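Local atomic coordinates of Ras-3 from Cryphonectria parasitica (Cryphonectria parasitica, PDB entry 4KU4), a protein that belongs to the Ras family of small proteins with the P-loop fold and holds guanosine-5'-diphosphate and magnesium in this model. Residues A77-E80 with Q81-Q85; T96-S99 with S100-A103. One frame throughout, in Å; residues are numbered along the deposited sequence.

Overall arrangement
Both contacts are local, each made within one continuous piece of chain on the Ras-type fold. Contact 1 makes up the helix 77-84 and the residue after it; contact 2 is the start of the helix 98-118, with the strand 88-94 between them in the sequence. Their centres are 22 Å apart and their nearest atoms about 8 Å, so they do not touch, but R79 of contact 1 reaches the later helix at L107 and E110. Neither touches the nucleotide. The side chain of W82 is about 10 Å from a magnesium ion and about 11 Å from guanosine-5'-diphosphate, whereas that of R97 in contact 2 comes within about 8 Å of the nucleotide.

Contact 1: A77-E80 with Q81-Q85; sequences ALRE and QWIRQ
L78 sets its branched end obliquely against the NE1-CE2-CZ2 margin of the W82 indole, CD2 of L78 3.5 Å from CZ2 of W82 and CG of L78 3.6 Å from NE1 of W82. This is an i to i+4 pair on the short helix 77-84 of the Ras fold. CG of L78 stands anti to its own backbone N (chi1 -176°), which brings CG and CD2 to that margin. The neighbouring R79 meets the other end of the indole: its CA sits 3.4 Å from CE3 of W82 and its CG packs obliquely on the same carbon, while L78 O lies above the ring near its rim. The indole is thus folded back under the preceding turn and touches backbone as well as side chain. R79 leaves the ring at its polar end, bending at chi3 toward a salt bridge with E110, and both R79 and W82 also touch L20 of the strand 15-20. Beneath the side chains the helical bonds run on: W82 N gives a nearly straight bond to L78 O at 3.1 Å, and I83 N reaches R79 O. I83 is buried and turns to T114 of the helix 98-118. Further along, R84 N bonds to E80 O, and the aliphatic part of R84 folds close to that same oxygen, its CG 3.1 Å from E80 O.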
ATOM      1  N   ALA A  77       8.018   0.673  17.338  1.00 21.37           N
ATOM      2  CA  ALA A  77       9.020   1.715  17.125  1.00 26.02           C
ATOM      3  C   ALA A  77       9.630   1.645  15.728  1.00 23.79           C
ATOM      4  O   ALA A  77       9.830   2.674  15.081  1.00 22.14           O
ATOM      5  CB  ALA A  77      10.115   1.638  18.193  1.00 21.37           C
ATOM      6  N   LEU A  78       9.933   0.435  15.263  1.00 24.71           N
ATOM      7  CA  LEU A  78      10.469   0.276  13.911  1.00 25.64           C
ATOM      8  C   LEU A  78       9.443   0.747  12.877  1.00 22.36           C
ATOM      9  O   LEU A  78       9.794   1.387  11.889  1.00 21.40           O
ATOM     10  CB  LEU A  78      10.886  -1.176  13.647  1.00 21.55           C
ATOM     11  CG  LEU A  78      11.550  -1.503  12.299  1.00 23.66           C
ATOM     12  CD1 LEU A  78      12.775  -0.636  12.069  1.00 22.89           C
ATOM     13  CD2 LEU A  78      11.920  -2.983  12.205  1.00 20.91           C
ATOM     14  N   ARG A  79       8.169   0.451  13.111  1.00 24.77           N
ATOM     15  CA  ARG A  79       7.133   0.902  12.192  1.00 24.75           C
ATOM     16  C   ARG A  79       7.178   2.421  12.057  1.00 26.62           C
ATOM     17  O   ARG A  79       6.972   2.960  10.975  1.00 19.49           O
ATOM     18  CB  ARG A  79       5.750   0.438  12.647  1.00 22.65           C
ATOM     19  CG  ARG A  79       4.668   0.646  11.615  1.00 32.58           C
ATOM     20  CD  ARG A  79       3.395  -0.062  12.027  1.00 25.49           C
ATOM     21  NE  ARG A  79       3.659  -1.360  12.642  1.00 31.02           N
ATOM     22  CZ  ARG A  79       3.477  -1.625  13.935  1.00 32.17           C
ATOM     23  NH1 ARG A  79       3.747  -2.833  14.420  1.00 30.71           N
ATOM     24  NH2 ARG A  79       3.025  -0.684  14.745  1.00 35.93           N
ATOM     25  N   GLU A  80       7.470   3.109  13.158  1.00 20.81           N
ATOM     26  CA  GLU A  80       7.561   4.565  13.142  1.00 22.63           C
ATOM     27  C   GLU A  80       8.703   5.074  12.255  1.00 24.86           C
ATOM     28  O   GLU A  80       8.598   6.136  11.650  1.00 25.29           O
ATOM     29  CB  GLU A  80       7.695   5.128  14.560  1.00 30.30           C
ATOM     30  CG  GLU A  80       6.636   6.168  14.895  1.00 35.11           C
ATOM     31  CD  GLU A  80       7.122   7.200  15.899  1.00 41.44           C
ATOM     32  OE1 GLU A  80       7.641   6.799  16.961  1.00 43.91           O
ATOM     33  OE2 GLU A  80       6.983   8.413  15.627  1.00 42.07           O
ATOM     34  N   GLN A  81       9.797   4.326  12.173  1.00 19.06           N
ATOM     35  CA  GLN A  81      10.882   4.731  11.279  1.00 19.34           C
ATOM     36  C   GLN A  81      10.432   4.559   9.830  1.00 18.65           C
ATOM     37  O   GLN A  81      10.649   5.435   8.997  1.00 19.31           O
ATOM     38  CB  GLN A  81      12.156   3.923  11.540  1.00 25.29           C
ATOM     39  CG  GLN A  81      13.430   4.612  11.068  1.00 25.99           C
ATOM     40  CD  GLN A  81      14.626   4.267  11.950  1.00 32.53           C
ATOM     41  OE1 GLN A  81      14.995   3.101  12.078  1.00 34.36           O
ATOM     42  NE2 GLN A  81      15.228   5.280  12.567  1.00 32.99           N
ATOM     43  N   TRP A  82       9.789   3.433   9.549  1.00 15.22           N
ATOM     44  CA  TRP A  82       9.267   3.173   8.213  1.00 17.13           C
ATOM     45  C   TRP A  82       8.385   4.341   7.756  1.00 18.06           C
ATOM     46  O   TRP A  82       8.415   4.752   6.590  1.00 14.89           O
ATOM     47  CB  TRP A  82       8.461   1.872   8.196  1.00 17.82           C
ATOM     48  CG  TRP A  82       9.220   0.607   8.553  1.00 17.42           C
ATOM     49  CD1 TRP A  82      10.561   0.388   8.448  1.00 19.91           C
ATOM     50  CD2 TRP A  82       8.650  -0.617   9.043  1.00 18.25           C
ATOM     51  NE1 TRP A  82      10.863  -0.897   8.850  1.00 17.90           N
ATOM     52  CE2 TRP A  82       9.705  -1.533   9.215  1.00 24.81           C
ATOM     53  CE3 TRP A  82       7.348  -1.025   9.347  1.00 19.93           C
ATOM     54  CZ2 TRP A  82       9.498  -2.833   9.687  1.00 22.50           C
ATOM     55  CZ3 TRP A  82       7.144  -2.313   9.811  1.00 18.67           C
ATOM     56  CH2 TRP A  82       8.212  -3.202   9.976  1.00 24.91           C
ATOM     57  N   ILE A  83       7.603   4.888   8.679  1.00 14.52           N
ATOM     58  CA  ILE A  83       6.672   5.963   8.345  1.00 15.87           C
ATOM     59  C   ILE A  83       7.362   7.309   8.110  1.00 13.76           C
ATOM     60  O   ILE A  83       7.002   8.051   7.195  1.00 15.38           O
ATOM     61  CB  ILE A  83       5.561   6.097   9.428  1.00 14.03           C
ATOM     62  CG1 ILE A  83       4.730   4.810   9.472  1.00 20.58           C
ATOM     63  CG2 ILE A  83       4.670   7.293   9.157  1.00 17.30           C
ATOM     64  CD1 ILE A  83       3.785   4.705  10.664  1.00 19.47           C
ATOM     65  N   ARG A  84       8.356   7.627   8.937  1.00 15.85           N
ATOM     66  CA  ARG A  84       9.089   8.876   8.783  1.00 20.12           C
ATOM     67  C   ARG A  84       9.812   8.933   7.444  1.00 17.96           C
ATOM     68  O   ARG A  84       9.913   9.996   6.834  1.00 19.42           O
ATOM     69  CB  ARG A  84      10.104   9.052   9.924  1.00 22.28           C
ATOM     70  CG  ARG A  84       9.478   9.095  11.306  1.00 31.13           C
ATOM     71  CD  ARG A  84      10.539   9.143  12.407  1.00 29.71           C
ATOM     72  NE  ARG A  84      10.640  10.461  13.028  1.00 35.67           N
ATOM     73  CZ  ARG A  84      11.775  11.137  13.162  1.00 34.40           C
ATOM     74  NH1 ARG A  84      12.911  10.617  12.720  1.00 36.07           N
ATOM     75  NH2 ARG A  84      11.775  12.329  13.742  1.00 38.92           N
ATOM     76  N   GLN A  85      10.289   7.783   6.977  1.00 18.53           N
ATOM     77  CA  GLN A  85      11.157   7.748   5.799  1.00 21.28           C
ATOM     78  C   GLN A  85      10.423   7.501   4.481  1.00 21.43           C
ATOM     79  O   GLN A  85      11.058   7.286   3.452  1.00 21.13           O
ATOM     80  CB  GLN A  85      12.268   6.718   5.987  1.00 18.82           C
ATOM     81  CG  GLN A  85      13.229   7.092   7.106  1.00 27.04           C
ATOM     82  CD  GLN A  85      14.115   5.939   7.551  1.00 32.83           C
ATOM     83  OE1 GLN A  85      14.900   6.082   8.490  1.00 38.91           O
ATOM     84  NE2 GLN A  85      13.991   4.792   6.884  1.00 33.99           N
TER

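Contact 2: T96-S99 with S100-A103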
ATOM      1  N   THR A  96      -9.985 -12.158   3.401  1.00 10.04           N
ATOM      2  CA  THR A  96     -10.434 -13.381   4.048  1.00 14.16           C
ATOM      3  C   THR A  96     -10.179 -13.417   5.548  1.00 16.88           C
ATOM      4  O   THR A  96     -10.498 -14.417   6.184  1.00 15.58           O
ATOM      5  CB  THR A  96      -9.782 -14.653   3.446  1.00 11.84           C
ATOM      6  OG1 THR A  96      -8.420 -14.759   3.891  1.00 14.82           O
ATOM      7  CG2 THR A  96      -9.852 -14.659   1.931  1.00 16.09           C
ATOM      8  N   ARG A  97      -9.598 -12.354   6.109  1.00 10.23           N
ATOM      9  CA  ARG A  97      -9.243 -12.316   7.532  1.00 15.36           C
ATOM     10  C   ARG A  97      -9.616 -10.990   8.183  1.00 14.33           C
ATOM     11  O   ARG A  97      -8.891  -9.993   8.086  1.00 12.99           O
ATOM     12  CB  ARG A  97      -7.748 -12.556   7.745  1.00 22.49           C
ATOM     13  CG  ARG A  97      -7.320 -14.006   7.799  1.00 26.59           C
ATOM     14  CD  ARG A  97      -6.143 -14.159   8.769  1.00 35.67           C
ATOM     15  NE  ARG A  97      -4.976 -13.344   8.412  1.00 28.65           N
ATOM     16  CZ  ARG A  97      -4.492 -12.336   9.141  1.00 29.67           C
ATOM     17  NH1 ARG A  97      -5.070 -11.987  10.287  1.00 22.49           N
ATOM     18  NH2 ARG A  97      -3.418 -11.675   8.726  1.00 28.85           N
ATOM     19  N   ARG A  98     -10.736 -10.986   8.886  1.00 15.90           N
ATOM     20  CA  ARG A  98     -11.238  -9.748   9.451  1.00 12.29           C
ATOM     21  C   ARG A  98     -10.262  -9.111  10.447  1.00 12.27           C
ATOM     22  O   ARG A  98     -10.202  -7.896  10.554  1.00 11.79           O
ATOM     23  CB  ARG A  98     -12.599  -9.987  10.098  1.00 15.69           C
ATOM     24  CG  ARG A  98     -13.078  -8.825  10.920  1.00 17.28           C
ATOM     25  CD  ARG A  98     -14.533  -8.983  11.250  1.00 14.13           C
ATOM     26  NE  ARG A  98     -15.354  -8.991  10.048  1.00 12.28           N
ATOM     27  CZ  ARG A  98     -15.776  -7.891   9.449  1.00 15.36           C
ATOM     28  NH1 ARG A  98     -15.439  -6.704   9.942  1.00 11.66           N
ATOM     29  NH2 ARG A  98     -16.525  -7.978   8.357  1.00 16.24           N
ATOM     30  N   SER A  99      -9.495  -9.919  11.174  1.00 11.96           N
ATOM     31  CA  SER A  99      -8.509  -9.360  12.091  1.00 13.15           C
ATOM     32  C   SER A  99      -7.512  -8.453  11.366  1.00 13.81           C
ATOM     33  O   SER A  99      -7.092  -7.449  11.911  1.00 13.63           O
ATOM     34  CB  SER A  99      -7.763 -10.467  12.846  1.00 17.23           C
ATOM     35  OG  SER A  99      -7.292 -11.461  11.960  1.00 19.80           O
ATOM     36  N   SER A 100      -7.126  -8.821  10.146  1.00 13.47           N
ATOM     37  CA  SER A 100      -6.164  -8.030   9.375  1.00 11.96           C
ATOM     38  C   SER A 100      -6.758  -6.681   8.975  1.00  9.82           C
ATOM     39  O   SER A 100      -6.052  -5.677   8.860  1.00 11.70           O
ATOM     40  CB  SER A 100      -5.677  -8.788   8.128  1.00 11.84           C
ATOM     41  OG  SER A 100      -6.677  -8.795   7.122  1.00 10.51           O
ATOM     42  N   PHE A 101      -8.065  -6.667   8.774  1.00  9.31           N
ATOM     43  CA  PHE A 101      -8.765  -5.444   8.392  1.00  8.65           C
ATOM     44  C   PHE A 101      -8.785  -4.512   9.590  1.00 10.11           C
ATOM     45  O   PHE A 101      -8.638  -3.299   9.463  1.00  8.69           O
ATOM     46  CB  PHE A 101     -10.175  -5.813   7.908  1.00 11.32           C
ATOM     47  CG  PHE A 101     -11.044  -4.652   7.544  1.00 13.17           C
ATOM     48  CD1 PHE A 101     -10.673  -3.765   6.542  1.00  7.20           C
ATOM     49  CD2 PHE A 101     -12.263  -4.474   8.172  1.00 10.79           C
ATOM     50  CE1 PHE A 101     -11.501  -2.702   6.180  1.00  8.96           C
ATOM     51  CE2 PHE A 101     -13.088  -3.418   7.827  1.00  9.15           C
ATOM     52  CZ  PHE A 101     -12.712  -2.538   6.817  1.00  7.77           C
ATOM     53  N   GLU A 102      -8.938  -5.088  10.770  1.00 10.34           N
ATOM     54  CA  GLU A 102      -8.945  -4.286  11.983  1.00 12.79           C
ATOM     55  C   GLU A 102      -7.563  -3.687  12.232  1.00 12.10           C
ATOM     56  O   GLU A 102      -7.443  -2.522  12.587  1.00 11.68           O
ATOM     57  CB  GLU A 102      -9.398  -5.124  13.176  1.00 11.69           C
ATOM     58  CG  GLU A 102     -10.819  -5.591  13.050  1.00 14.45           C
ATOM     59  CD  GLU A 102     -11.168  -6.709  14.006  1.00 22.17           C
ATOM     60  OE1 GLU A 102     -12.367  -7.061  14.078  1.00 19.14           O
ATOM     61  OE2 GLU A 102     -10.246  -7.236  14.664  1.00 28.54           O
ATOM     62  N   ALA A 103      -6.513  -4.475  12.028  1.00 13.06           N
ATOM     63  CA  ALA A 103      -5.159  -3.934  12.161  1.00 14.48           C
ATOM     64  C   ALA A 103      -4.874  -2.822  11.159  1.00 10.95           C
ATOM     65  O   ALA A 103      -4.252  -1.822  11.484  1.00 12.44           O
ATOM     66  CB  ALA A 103      -4.120  -5.023  12.028  1.00 20.68           C
TER
HETATM   67  O   HOH W   1     -14.104  -5.627  12.336  1.00 24.12           O
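S100 turns its hydroxyl back onto the carbonyl of R97, OG to R97 O measuring 2.7 Å, with the serine as donor lying in the carbonyl plane. The same oxygen takes the backbone N of S100 at 3.0 Å, but that donor stands well above the plane, so two bonds approach from different directions, with a weak third from F101 N. A first torsion of 75° sets OG of S100 between its backbone N and carbonyl carbon. CB of S100 lies over one face of the R97 guanidinium, toward its rim, 3.7 Å from NH2 of R97; bends at chi2 and chi3 bring the group round, and its NH1 makes a weak bond to OG of S99. R98 and E102 do not meet directly through their charged atoms: a water accepts from NH1 of R98 and donates to OE1 of E102, lying in the guanidinium plane at its edge. Along the backbone, E102 N bonds to R98 O and A103 N to S99 O at 3.0 Å. Farther out, OG of S100 is also bonded to D94 N, R98 is held by a salt bridge to E159, its backbone N by E154, and the ring of F101 meets that of F93. With R97 at the N-cap position, this is the opening turn of the helix 98-118, joined to the end of the strand 88-94 in the P-loop fold.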